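Local structure of antigen MTB48, Mycobacterial protein (Mycobacterium smegmatis, 4WJ1) at residues E28-A33 with R164-T169; S24-G29 with A62-G67; M137-A142 with R238-T243; A229-L234 with E263-A268. The protein is exported by the ESX-1 type VII secretion system and is probably involved in DNA conjugation, at least in the recipient strain. All coordinates share one frame; numbering follows the deposited sequence.

Contact 1: E28-A33 with R164-T169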
loop_
_atom_site.group_PDB
_atom_site.type_symbol
_atom_site.label_atom_id
_atom_site.label_comp_id
_atom_site.label_asym_id
_atom_site.label_seq_id
_atom_site.Cartn_x
_atom_site.Cartn_y
_atom_site.Cartn_z
ATOM N N GLU A 28 5.057 6.043 8.942
ATOM C CA GLU A 28 5.482 6.499 7.630
ATOM C C GLU A 28 5.917 5.337 6.748
ATOM O O GLU A 28 6.701 4.492 7.171
ATOM C CB GLU A 28 6.622 7.503 7.771
ATOM C CG GLU A 28 6.168 8.951 7.774
ATOM C CD GLU A 28 5.699 9.409 6.403
ATOM O OE1 GLU A 28 6.464 9.223 5.424
ATOM O OE2 GLU A 28 4.567 9.945 6.308
ATOM N N GLY A 29 5.406 5.307 5.520
ATOM C CA GLY A 29 5.693 4.238 4.581
ATOM C C GLY A 29 7.056 4.300 3.901
ATOM O O GLY A 29 7.921 5.129 4.233
ATOM N N PRO A 30 7.263 3.388 2.941
ATOM C CA PRO A 30 8.493 3.223 2.165
ATOM C C PRO A 30 8.974 4.509 1.528
ATOM O O PRO A 30 8.163 5.344 1.131
ATOM C CB PRO A 30 8.089 2.220 1.090
ATOM C CG PRO A 30 7.075 1.378 1.787
ATOM C CD PRO A 30 6.296 2.313 2.664
ATOM N N GLY A 31 10.294 4.665 1.429
ATOM C CA GLY A 31 10.836 5.788 0.704
ATOM C C GLY A 31 10.700 5.592 -0.791
ATOM O O GLY A 31 9.994 4.722 -1.266
ATOM N N ASP A 32 11.401 6.418 -1.544
ATOM C CA ASP A 32 11.369 6.349 -2.985
ATOM C C ASP A 32 12.578 5.501 -3.453
ATOM O O ASP A 32 13.283 4.905 -2.636
ATOM C CB ASP A 32 11.392 7.773 -3.543
ATOM C CG ASP A 32 10.803 7.877 -4.918
ATOM O OD1 ASP A 32 10.553 6.832 -5.560
ATOM O OD2 ASP A 32 10.611 9.027 -5.361
ATOM N N ALA A 33 12.813 5.446 -4.758
ATOM C CA ALA A 33 13.899 4.656 -5.312
ATOM C C ALA A 33 14.322 5.261 -6.634
ATOM O O ALA A 33 13.539 5.997 -7.235
ATOM C CB ALA A 33 13.467 3.218 -5.507
ATOM N N ARG A 164 8.687 -4.810 1.557
ATOM C CA ARG A 164 8.541 -6.109 2.193
ATOM C C ARG A 164 8.293 -5.952 3.686
ATOM O O ARG A 164 7.441 -6.624 4.263
ATOM C CB ARG A 164 9.776 -6.963 1.964
ATOM C CG ARG A 164 9.729 -8.322 2.633
ATOM C CD ARG A 164 11.122 -8.926 2.685
ATOM N NE ARG A 164 11.977 -8.144 3.570
ATOM C CZ ARG A 164 13.281 -7.954 3.391
ATOM N NH1 ARG A 164 13.895 -8.501 2.347
ATOM N NH2 ARG A 164 13.965 -7.210 4.257
ATOM N N ASP A 165 9.018 -5.032 4.304
ATOM C CA ASP A 165 8.959 -4.915 5.749
ATOM C C ASP A 165 7.801 -4.098 6.226
ATOM O O ASP A 165 7.500 -4.083 7.420
ATOM C CB ASP A 165 10.238 -4.316 6.268
ATOM C CG ASP A 165 11.400 -5.248 6.104
ATOM O OD1 ASP A 165 11.218 -6.483 6.046
ATOM O OD2 ASP A 165 12.504 -4.740 6.047
ATOM N N TYR A 166 7.148 -3.420 5.294
ATOM C CA TYR A 166 5.991 -2.612 5.632
ATOM C C TYR A 166 4.757 -3.495 5.775
ATOM O O TYR A 166 3.770 -3.100 6.385
ATOM C CB TYR A 166 5.757 -1.552 4.572
ATOM C CG TYR A 166 4.940 -0.382 5.061
ATOM C CD1 TYR A 166 5.316 0.313 6.205
ATOM C CD2 TYR A 166 3.807 0.042 4.373
ATOM C CE1 TYR A 166 4.583 1.388 6.654
ATOM C CE2 TYR A 166 3.077 1.124 4.811
ATOM C CZ TYR A 166 3.473 1.792 5.950
ATOM O OH TYR A 166 2.764 2.874 6.396
ATOM N N GLN A 167 4.828 -4.689 5.194
ATOM C CA GLN A 167 3.716 -5.609 5.223
ATOM C C GLN A 167 3.334 -5.861 6.665
ATOM O O GLN A 167 2.172 -5.744 7.039
ATOM C CB GLN A 167 4.062 -6.924 4.522
ATOM C CG GLN A 167 3.295 -8.114 5.079
ATOM C CD GLN A 167 3.067 -9.207 4.051
ATOM O OE1 GLN A 167 3.875 -9.396 3.132
ATOM N NE2 GLN A 167 1.941 -9.916 4.180
ATOM N N SER A 168 4.327 -6.166 7.490
ATOM C CA SER A 168 4.047 -6.459 8.883
ATOM C C SER A 168 3.542 -5.204 9.608
ATOM O O SER A 168 2.796 -5.300 10.570
ATOM C CB SER A 168 5.287 -7.014 9.574
ATOM O OG SER A 168 6.001 -5.966 10.173
ATOM N N THR A 169 3.943 -4.026 9.142
ATOM C CA THR A 169 3.435 -2.793 9.722
ATOM C C THR A 169 1.938 -2.671 9.522
ATOM O O THR A 169 1.200 -2.365 10.457
ATOM C CB THR A 169 4.085 -1.555 9.110
ATOM O OG1 THR A 169 5.503 -1.669 9.193
ATOM C CG2 THR A 169 3.652 -0.334 9.883
#
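One face of the Tyr166 ring is covered by Gly29 and Pro30 of the loop that runs past helix 154-178. CA of Gly29 sits over the phenol end, 3.6 Å from CZ of Tyr166, and the CD methylene of Pro30 sits over the inner end, 3.8 Å from CD2 of Tyr166. Both carbons are displaced from the ring centre toward the rim, and both make CH-pi contacts; CD of Pro30 is 3.9 Å from the centroid of the Tyr166 ring and 15° off its normal. The proline and tyrosine side chains cross nearly at right angles. CG of Tyr166 lies opposite the backbone N and beside the carbonyl carbon (chi1 -159°), which carries the ring across to the loop. This is how the extended segment between helices 12-22 and 40-96, part of the PE domain, is laid against a long helix of the PPE domain, within an elongated helical bundle made from one chain. The carbonyl O of Glu28 approaches the same ring obliquely, 3.8 Å from CE1 of Tyr166. The hydroxyl of Tyr166 is hydrogen-bonded to the carbonyl O of Pro27, which holds that end of the ring against the loop. Cys210 of helix 187-230 and Phe60 of helix 40-96 also touch the tyrosine, while Pro30 packs in addition on Trp163.

Contact 2: S24-G29 with A62-G67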
loop_
_atom_site.group_PDB
_atom_site.type_symbol
_atom_site.label_atom_id
_atom_site.label_comp_id
_atom_site.label_asym_id
_atom_site.label_seq_id
_atom_site.Cartn_x
_atom_site.Cartn_y
_atom_site.Cartn_z
ATOM N N SER A 24 -5.216 5.758 15.429
ATOM C CA SER A 24 -3.815 5.412 15.587
ATOM C C SER A 24 -3.013 5.822 14.361
ATOM O O SER A 24 -3.381 5.521 13.231
ATOM C CB SER A 24 -3.648 3.911 15.836
ATOM O OG SER A 24 -4.096 3.552 17.129
ATOM N N THR A 25 -1.917 6.526 14.592
ATOM C CA THR A 25 -1.077 6.964 13.497
ATOM C C THR A 25 -0.435 5.784 12.815
ATOM O O THR A 25 0.197 4.955 13.456
ATOM C CB THR A 25 -0.005 7.912 13.975
ATOM O OG1 THR A 25 -0.642 9.031 14.583
ATOM C CG2 THR A 25 0.820 8.402 12.798
ATOM N N ARG A 26 -0.634 5.703 11.510
ATOM C CA ARG A 26 0.039 4.704 10.695
ATOM C C ARG A 26 1.482 5.166 10.472
ATOM O O ARG A 26 1.704 6.317 10.106
ATOM C CB ARG A 26 -0.694 4.523 9.371
ATOM C CG ARG A 26 -0.076 3.523 8.439
ATOM C CD ARG A 26 -0.991 3.289 7.266
ATOM N NE ARG A 26 -1.326 4.528 6.566
ATOM C CZ ARG A 26 -0.609 5.017 5.554
ATOM N NH1 ARG A 26 0.481 4.377 5.148
ATOM N NH2 ARG A 26 -0.970 6.142 4.951
ATOM N N PRO A 27 2.467 4.287 10.733
ATOM C CA PRO A 27 3.870 4.670 10.540
ATOM C C PRO A 27 4.139 5.098 9.110
ATOM O O PRO A 27 3.503 4.572 8.190
ATOM C CB PRO A 27 4.639 3.390 10.877
ATOM C CG PRO A 27 3.725 2.644 11.796
ATOM C CD PRO A 27 2.341 2.926 11.284
ATOM N N GLU A 28 5.057 6.043 8.942
ATOM C CA GLU A 28 5.482 6.499 7.630
ATOM C C GLU A 28 5.917 5.337 6.748
ATOM O O GLU A 28 6.701 4.492 7.171
ATOM C CB GLU A 28 6.622 7.503 7.771
ATOM C CG GLU A 28 6.168 8.951 7.774
ATOM C CD GLU A 28 5.699 9.409 6.403
ATOM O OE1 GLU A 28 6.464 9.223 5.424
ATOM O OE2 GLU A 28 4.567 9.945 6.308
ATOM N N GLY A 29 5.406 5.307 5.520
ATOM C CA GLY A 29 5.693 4.238 4.581
ATOM C C GLY A 29 7.056 4.300 3.901
ATOM O O GLY A 29 7.921 5.129 4.233
ATOM N N ALA A 62 -6.347 6.742 1.739
ATOM C CA ALA A 62 -7.798 6.586 1.781
ATOM C C ALA A 62 -8.169 5.742 2.997
ATOM O O ALA A 62 -9.140 6.037 3.696
ATOM C CB ALA A 62 -8.312 5.956 0.508
ATOM N N GLY A 63 -7.354 4.723 3.262
ATOM C CA GLY A 63 -7.518 3.870 4.423
ATOM C C GLY A 63 -7.513 4.663 5.714
ATOM O O GLY A 63 -8.398 4.501 6.557
ATOM N N ASP A 64 -6.523 5.535 5.858
ATOM C CA ASP A 64 -6.453 6.448 6.998
ATOM C C ASP A 64 -7.751 7.225 7.190
ATOM O O ASP A 64 -8.204 7.407 8.312
ATOM C CB ASP A 64 -5.301 7.437 6.829
ATOM C CG ASP A 64 -3.922 6.770 6.921
ATOM O OD1 ASP A 64 -3.828 5.647 7.463
ATOM O OD2 ASP A 64 -2.928 7.391 6.477
ATOM N N ARG A 65 -8.344 7.672 6.087
ATOM C CA ARG A 65 -9.547 8.471 6.141
ATOM C C ARG A 65 -10.647 7.639 6.790
ATOM O O ARG A 65 -11.344 8.103 7.682
ATOM C CB ARG A 65 -9.956 8.932 4.741
ATOM C CG ARG A 65 -11.329 9.578 4.686
ATOM C CD ARG A 65 -11.437 10.697 5.709
ATOM N NE ARG A 65 -10.581 11.835 5.379
ATOM C CZ ARG A 65 -10.826 12.695 4.395
ATOM N NH1 ARG A 65 -11.900 12.549 3.635
ATOM N NH2 ARG A 65 -10.002 13.701 4.167
ATOM N N GLU A 66 -10.753 6.387 6.362
ATOM C CA GLU A 66 -11.737 5.478 6.901
ATOM C C GLU A 66 -11.590 5.219 8.396
ATOM O O GLU A 66 -12.589 5.114 9.111
ATOM C CB GLU A 66 -11.689 4.179 6.120
ATOM C CG GLU A 66 -12.165 4.397 4.677
ATOM C CD GLU A 66 -13.525 5.152 4.568
ATOM O OE1 GLU A 66 -14.365 5.079 5.512
ATOM O OE2 GLU A 66 -13.747 5.823 3.525
ATOM N N GLY A 67 -10.355 5.144 8.870
ATOM C CA GLY A 67 -10.122 4.920 10.279
ATOM C C GLY A 67 -10.679 6.100 11.038
ATOM O O GLY A 67 -11.348 5.941 12.058
#
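Arg26 and Asp64 form a two-pronged salt bridge, and its ionic and hydrogen-bonding parts coincide. The guanidinium presents its NE side to the carboxylate: NE of Arg26 donates to OD1 of Asp64 over 2.9 Å, nearly straight at 168°, while NH2 of Arg26 donates to OD2 of Asp64 over 2.8 Å and is a little more bent. Both oxygens lie close to the guanidinium plane, at its edge. The fit is not perfectly flat, because the two planes are 28° apart: NE meets OD1 on its syn side, whereas NH2 comes to OD2 from above the carboxylate plane. Two bonds to separate oxygens restrict the rotation of both groups. The bend at chi3 (56°) turns the guanidinium of Arg26 across the line of the aspartate side chain, the two side chains meeting at about a right angle. The bridge ties the loop after helix 12-22 to the long helix 40-96, both within the PE domain of EspB. Van der Waals contact adds little: CD of Arg26 is 3.7 Å from OD1 of Asp64. Among further polar partners, NH1 of Arg26 makes a weak hydrogen bond to OH of Tyr166. Trp203 of helix 187-230 touches both members of the pair, and Leu170 and His173 of helix 154-178 pack against Arg26, placing this surface ion pair beside two helices of the PPE domain.

Contact 3: M137-A142 with R238-T243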
loop_
_atom_site.group_PDB
_atom_site.type_symbol
_atom_site.label_atom_id
_atom_site.label_comp_id
_atom_site.label_asym_id
_atom_site.label_seq_id
_atom_site.Cartn_x
_atom_site.Cartn_y
_atom_site.Cartn_z
HETATM N N MSE A 137 20.359 -3.223 -29.734
HETATM C CA MSE A 137 21.481 -2.421 -29.240
HETATM C C MSE A 137 22.857 -3.003 -29.548
HETATM O O MSE A 137 23.008 -4.214 -29.693
HETATM C CB MSE A 137 21.382 -2.231 -27.729
HETATM C CG MSE A 137 20.141 -1.517 -27.239
HETATM SE SE MSE A 137 20.509 -0.928 -25.425
HETATM C CE MSE A 137 22.187 0.005 -25.798
ATOM N N ASP A 138 23.855 -2.125 -29.627
ATOM C CA ASP A 138 25.255 -2.522 -29.727
ATOM C C ASP A 138 25.793 -2.917 -28.346
ATOM O O ASP A 138 25.452 -2.283 -27.348
ATOM C CB ASP A 138 26.077 -1.380 -30.311
ATOM C CG ASP A 138 27.567 -1.652 -30.263
ATOM O OD1 ASP A 138 28.182 -1.438 -29.192
ATOM O OD2 ASP A 138 28.126 -2.058 -31.304
ATOM N N TRP A 139 26.636 -3.945 -28.278
ATOM C CA TRP A 139 27.024 -4.494 -26.978
ATOM C C TRP A 139 27.908 -3.556 -26.157
ATOM O O TRP A 139 27.796 -3.519 -24.930
ATOM C CB TRP A 139 27.719 -5.848 -27.139
ATOM C CG TRP A 139 29.103 -5.835 -27.715
ATOM C CD1 TRP A 139 29.443 -5.978 -29.026
ATOM C CD2 TRP A 139 30.334 -5.739 -26.988
ATOM N NE1 TRP A 139 30.813 -5.950 -29.167
ATOM C CE2 TRP A 139 31.381 -5.806 -27.931
ATOM C CE3 TRP A 139 30.652 -5.581 -25.637
ATOM C CZ2 TRP A 139 32.721 -5.721 -27.561
ATOM C CZ3 TRP A 139 31.995 -5.502 -25.271
ATOM C CH2 TRP A 139 33.006 -5.568 -26.228
ATOM N N GLU A 140 28.780 -2.799 -26.811
ATOM C CA GLU A 140 29.611 -1.867 -26.061
ATOM C C GLU A 140 28.725 -0.734 -25.558
ATOM O O GLU A 140 28.831 -0.314 -24.405
ATOM C CB GLU A 140 30.763 -1.324 -26.900
ATOM C CG GLU A 140 31.400 -2.350 -27.826
ATOM C CD GLU A 140 32.595 -1.793 -28.605
ATOM O OE1 GLU A 140 32.973 -0.619 -28.368
ATOM O OE2 GLU A 140 33.153 -2.530 -29.457
ATOM N N ALA A 141 27.827 -0.264 -26.422
ATOM C CA ALA A 141 26.882 0.778 -26.046
ATOM C C ALA A 141 26.049 0.344 -24.853
ATOM O O ALA A 141 25.784 1.143 -23.958
ATOM C CB ALA A 141 25.984 1.128 -27.212
ATOM N N ALA A 142 25.632 -0.919 -24.844
ATOM C CA ALA A 142 24.779 -1.411 -23.772
ATOM C C ALA A 142 25.580 -1.626 -22.489
ATOM O O ALA A 142 25.107 -1.322 -21.392
ATOM C CB ALA A 142 24.081 -2.688 -24.197
ATOM N N ARG A 238 37.048 -2.470 -22.760
ATOM C CA ARG A 238 38.460 -2.146 -22.685
ATOM C C ARG A 238 39.283 -3.328 -23.167
ATOM O O ARG A 238 40.179 -3.179 -23.992
ATOM C CB ARG A 238 38.867 -1.766 -21.259
ATOM C CG ARG A 238 40.379 -1.764 -21.054
ATOM C CD ARG A 238 40.796 -1.105 -19.750
ATOM N NE ARG A 238 42.241 -0.882 -19.736
ATOM C CZ ARG A 238 43.130 -1.725 -19.216
ATOM N NH1 ARG A 238 42.721 -2.849 -18.636
ATOM N NH2 ARG A 238 44.431 -1.438 -19.268
ATOM N N GLU A 239 38.960 -4.508 -22.651
ATOM C CA GLU A 239 39.708 -5.711 -22.965
ATOM C C GLU A 239 39.662 -6.018 -24.456
ATOM O O GLU A 239 40.624 -6.545 -25.013
ATOM C CB GLU A 239 39.173 -6.890 -22.158
ATOM C CG GLU A 239 39.429 -6.800 -20.675
ATOM C CD GLU A 239 38.740 -7.901 -19.896
ATOM O OE1 GLU A 239 37.774 -8.496 -20.427
ATOM O OE2 GLU A 239 39.171 -8.168 -18.751
ATOM N N PHE A 240 38.557 -5.671 -25.108
ATOM C CA PHE A 240 38.435 -5.924 -26.535
ATOM C C PHE A 240 39.450 -5.105 -27.307
ATOM O O PHE A 240 40.012 -5.573 -28.293
ATOM C CB PHE A 240 37.024 -5.619 -27.029
ATOM C CG PHE A 240 36.799 -5.994 -28.461
ATOM C CD1 PHE A 240 36.595 -7.313 -28.817
ATOM C CD2 PHE A 240 36.804 -5.029 -29.455
ATOM C CE1 PHE A 240 36.392 -7.665 -30.141
ATOM C CE2 PHE A 240 36.602 -5.372 -30.778
ATOM C CZ PHE A 240 36.394 -6.692 -31.122
ATOM N N GLU A 241 39.698 -3.886 -26.840
ATOM C CA GLU A 241 40.643 -2.987 -27.492
ATOM C C GLU A 241 42.090 -3.347 -27.175
ATOM O O GLU A 241 42.938 -3.419 -28.065
ATOM C CB GLU A 241 40.365 -1.540 -27.078
ATOM C CG GLU A 241 41.023 -0.512 -27.985
ATOM C CD GLU A 241 40.017 0.222 -28.856
ATOM O OE1 GLU A 241 38.854 -0.242 -28.955
ATOM O OE2 GLU A 241 40.397 1.256 -29.452
ATOM N N GLU A 242 42.364 -3.581 -25.899
ATOM C CA GLU A 242 43.727 -3.815 -25.439
ATOM C C GLU A 242 44.244 -5.220 -25.769
ATOM O O GLU A 242 45.440 -5.495 -25.658
ATOM C CB GLU A 242 43.816 -3.567 -23.931
ATOM C CG GLU A 242 45.063 -2.785 -23.509
ATOM C CD GLU A 242 44.953 -1.295 -23.818
ATOM O OE1 GLU A 242 43.835 -0.735 -23.700
ATOM O OE2 GLU A 242 45.985 -0.694 -24.205
ATOM N N THR A 243 43.352 -6.110 -26.183
ATOM C CA THR A 243 43.760 -7.471 -26.502
ATOM C C THR A 243 44.510 -7.517 -27.825
ATOM O O THR A 243 44.068 -6.943 -28.823
ATOM C CB THR A 243 42.554 -8.419 -26.563
ATOM O OG1 THR A 243 41.977 -8.517 -25.263
ATOM C CG2 THR A 243 42.974 -9.804 -27.001
#
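An edge-to-face aromatic pair joins the first turn of helix 139-147 to the short helix 234-242, both within the PPE domain of EspB. The benzene edge of the Trp139 indole points at the face of the Phe240 ring; the six-membered rings have centroids 5.9 Å apart and planes at 82°. CZ2 of Trp139 lies over the phenyl face, displaced toward the rim, and CH2 of Trp139 meets CB of Phe240 at 4.1 Å. A chi1 of 72°, with CG between the backbone N and the carbonyl carbon, sends the indole out from the helix start so that this edge meets Phe240. The next residue, Glu140, lays CG over the centre of the indole, 3.4 Å above the plane. The Glu140 carboxylate reaches on toward Phe240, OE2 approaching that ring obliquely. Just ahead of the tryptophan, Asp138 occupies the N-cap: OD1 of Asp138 accepts from N of Ala141 at 3.0 Å through its anti lone pair, which fastens the turn that carries Trp139. Trp255 packs edge-to-face with Trp139, and the Trp245 ring, in the loop after helix 234-242, meets Phe240 with planes at about 50°, so the T-shaped pair belongs to a larger aromatic cluster linking three helices at one end of the elongated bundle.

Contact 4: A229-L234 with E263-A268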
loop_
_atom_site.group_PDB
_atom_site.type_symbol
_atom_site.label_atom_id
_atom_site.label_comp_id
_atom_site.label_asym_id
_atom_site.label_seq_id
_atom_site.Cartn_x
_atom_site.Cartn_y
_atom_site.Cartn_z
ATOM N N ALA A 229 25.532 -9.870 -14.530
ATOM C CA ALA A 229 26.360 -11.070 -14.522
ATOM C C ALA A 229 26.619 -11.646 -15.911
ATOM O O ALA A 229 27.734 -12.064 -16.209
ATOM C CB ALA A 229 25.717 -12.138 -13.633
ATOM N N ASN A 230 25.600 -11.681 -16.761
ATOM C CA ASN A 230 25.763 -12.323 -18.057
ATOM C C ASN A 230 26.037 -11.377 -19.210
ATOM O O ASN A 230 26.400 -11.824 -20.292
ATOM C CB ASN A 230 24.530 -13.152 -18.404
ATOM C CG ASN A 230 24.290 -14.253 -17.415
ATOM O OD1 ASN A 230 25.204 -14.648 -16.686
ATOM N ND2 ASN A 230 23.052 -14.757 -17.367
ATOM N N HIS A 231 25.831 -10.082 -19.015
ATOM C CA HIS A 231 26.051 -9.155 -20.117
ATOM C C HIS A 231 27.523 -8.801 -20.179
ATOM O O HIS A 231 28.195 -8.779 -19.156
ATOM C CB HIS A 231 25.209 -7.894 -19.955
ATOM C CG HIS A 231 25.217 -7.011 -21.160
ATOM N ND1 HIS A 231 26.245 -6.139 -21.438
ATOM C CD2 HIS A 231 24.333 -6.895 -22.185
ATOM C CE1 HIS A 231 25.986 -5.502 -22.569
ATOM N NE2 HIS A 231 24.830 -5.943 -23.039
ATOM N N PRO A 232 28.043 -8.553 -21.384
ATOM C CA PRO A 232 29.423 -8.081 -21.454
ATOM C C PRO A 232 29.640 -6.858 -20.569
ATOM O O PRO A 232 28.768 -5.994 -20.464
ATOM C CB PRO A 232 29.590 -7.746 -22.931
ATOM C CG PRO A 232 28.697 -8.740 -23.612
ATOM C CD PRO A 232 27.502 -8.857 -22.719
ATOM N N THR A 233 30.792 -6.807 -19.912
ATOM C CA THR A 233 31.073 -5.737 -18.972
ATOM C C THR A 233 31.746 -4.577 -19.662
ATOM O O THR A 233 32.166 -4.685 -20.811
ATOM C CB THR A 233 31.968 -6.210 -17.835
ATOM O OG1 THR A 233 33.196 -6.710 -18.383
ATOM C CG2 THR A 233 31.264 -7.300 -17.033
ATOM N N LEU A 234 31.839 -3.461 -18.953
ATOM C CA LEU A 234 32.473 -2.292 -19.509
ATOM C C LEU A 234 33.953 -2.614 -19.645
ATOM O O LEU A 234 34.595 -2.202 -20.602
ATOM C CB LEU A 234 32.219 -1.059 -18.636
ATOM C CG LEU A 234 32.638 0.272 -19.264
ATOM C CD1 LEU A 234 32.158 0.387 -20.708
ATOM C CD2 LEU A 234 32.114 1.435 -18.446
ATOM N N GLU A 263 22.921 -9.403 -26.724
ATOM C CA GLU A 263 21.562 -9.582 -27.185
ATOM C C GLU A 263 20.832 -10.595 -26.322
ATOM O O GLU A 263 19.701 -10.351 -25.882
ATOM C CB GLU A 263 21.557 -10.014 -28.643
ATOM C CG GLU A 263 21.917 -8.889 -29.570
ATOM C CD GLU A 263 22.093 -9.361 -30.985
ATOM O OE1 GLU A 263 21.945 -10.586 -31.217
ATOM O OE2 GLU A 263 22.383 -8.513 -31.857
ATOM N N ASP A 264 21.485 -11.721 -26.062
ATOM C CA ASP A 264 20.867 -12.773 -25.272
ATOM C C ASP A 264 20.596 -12.303 -23.850
ATOM O O ASP A 264 19.525 -12.563 -23.310
ATOM C CB ASP A 264 21.736 -14.031 -25.270
ATOM C CG ASP A 264 21.798 -14.698 -26.639
ATOM O OD1 ASP A 264 21.016 -14.312 -27.538
ATOM O OD2 ASP A 264 22.629 -15.612 -26.818
ATOM N N ALA A 265 21.539 -11.585 -23.254
ATOM C CA ALA A 265 21.347 -11.087 -21.893
ATOM C C ALA A 265 20.220 -10.075 -21.808
ATOM O O ALA A 265 19.483 -10.051 -20.833
ATOM C CB ALA A 265 22.616 -10.467 -21.368
ATOM N N LEU A 266 20.097 -9.224 -22.818
ATOM C CA LEU A 266 19.083 -8.188 -22.787
ATOM C C LEU A 266 17.704 -8.815 -22.998
ATOM O O LEU A 266 16.721 -8.408 -22.377
ATOM C CB LEU A 266 19.379 -7.124 -23.841
ATOM C CG LEU A 266 20.530 -6.173 -23.513
ATOM C CD1 LEU A 266 21.049 -5.504 -24.766
ATOM C CD2 LEU A 266 20.077 -5.129 -22.496
ATOM N N GLU A 267 17.649 -9.820 -23.863
ATOM C CA GLU A 267 16.429 -10.572 -24.094
ATOM C C GLU A 267 15.986 -11.257 -22.810
ATOM O O GLU A 267 14.826 -11.187 -22.428
ATOM C CB GLU A 267 16.639 -11.598 -25.210
ATOM C CG GLU A 267 15.412 -12.442 -25.547
ATOM C CD GLU A 267 15.580 -13.241 -26.846
ATOM O OE1 GLU A 267 16.729 -13.371 -27.339
ATOM O OE2 GLU A 267 14.556 -13.735 -27.378
ATOM N N ALA A 268 16.920 -11.908 -22.132
ATOM C CA ALA A 268 16.609 -12.593 -20.886
ATOM C C ALA A 268 16.162 -11.591 -19.831
ATOM O O ALA A 268 15.322 -11.890 -18.983
ATOM C CB ALA A 268 17.815 -13.382 -20.398
#
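The imidazole of His231 has the CD methylene of Pro232 over one face, 3.2 Å above the plane and displaced toward the rim. CB of Ala265 lies at its edge, close to the ring plane and 4.0 Å from CD2 of His231. CG of Leu266 approaches obliquely, 4.1 Å from the same CD2. CG of His231 is opposite its backbone N (chi1 -170°), which turns the ring toward Leu266. The alanine methyl also presses on the start of the histidine side chain, at 3.9 Å from both CA and CB of His231. The backbones come close there, with the CA atoms of His231 and Ala265 5.4 Å apart, an approach that the small alanine side chain permits. Here helix 187-230 has just ended, and the connection to helix 234-242 passes the flank of helix 248-272, all within the PPE domain. Asn230, the last helical residue, adds a looser contact, its backbone C 4.1 Å from CB of Ala265. Both nitrogens of the histidine are engaged. ND1 of His231 donates to the carbonyl O of Pro232 at 2.7 Å, in the carbonyl plane on a lone pair, with an N-H...O angle of 158°. NE2 of His231 is hydrogen-bonded to OG of Ser262, one turn before Leu266. Together these bonds fix the rotation of the ring. Ala142 and Ile146 of helix 139-147 touch His231 as well.

How the contacts relate
Contacts 1 and 2 start from the same loop, sharing Glu28 and Gly29, and send it to different helices: 154-178 through the face of a buried tyrosine in a partly buried contact, and 40-96 through a surface ion pair. They meet at OH of Tyr166, hydrogen-bonded to O of Pro27 and only weakly to NH1 of Arg26. Contacts 3 and 4 lie farther from the chain's centre, within the PPE domain, and their segments alternate along the chain; they touch where Trp139 and Ala142 pack on His231 and Pro232. Contact 3 is buried and aromatic, contact 4 partly buried and mostly aliphatic around an imidazole. Contact 1 alone joins the PE to the PPE domain, and contact 2 alone is held by charge.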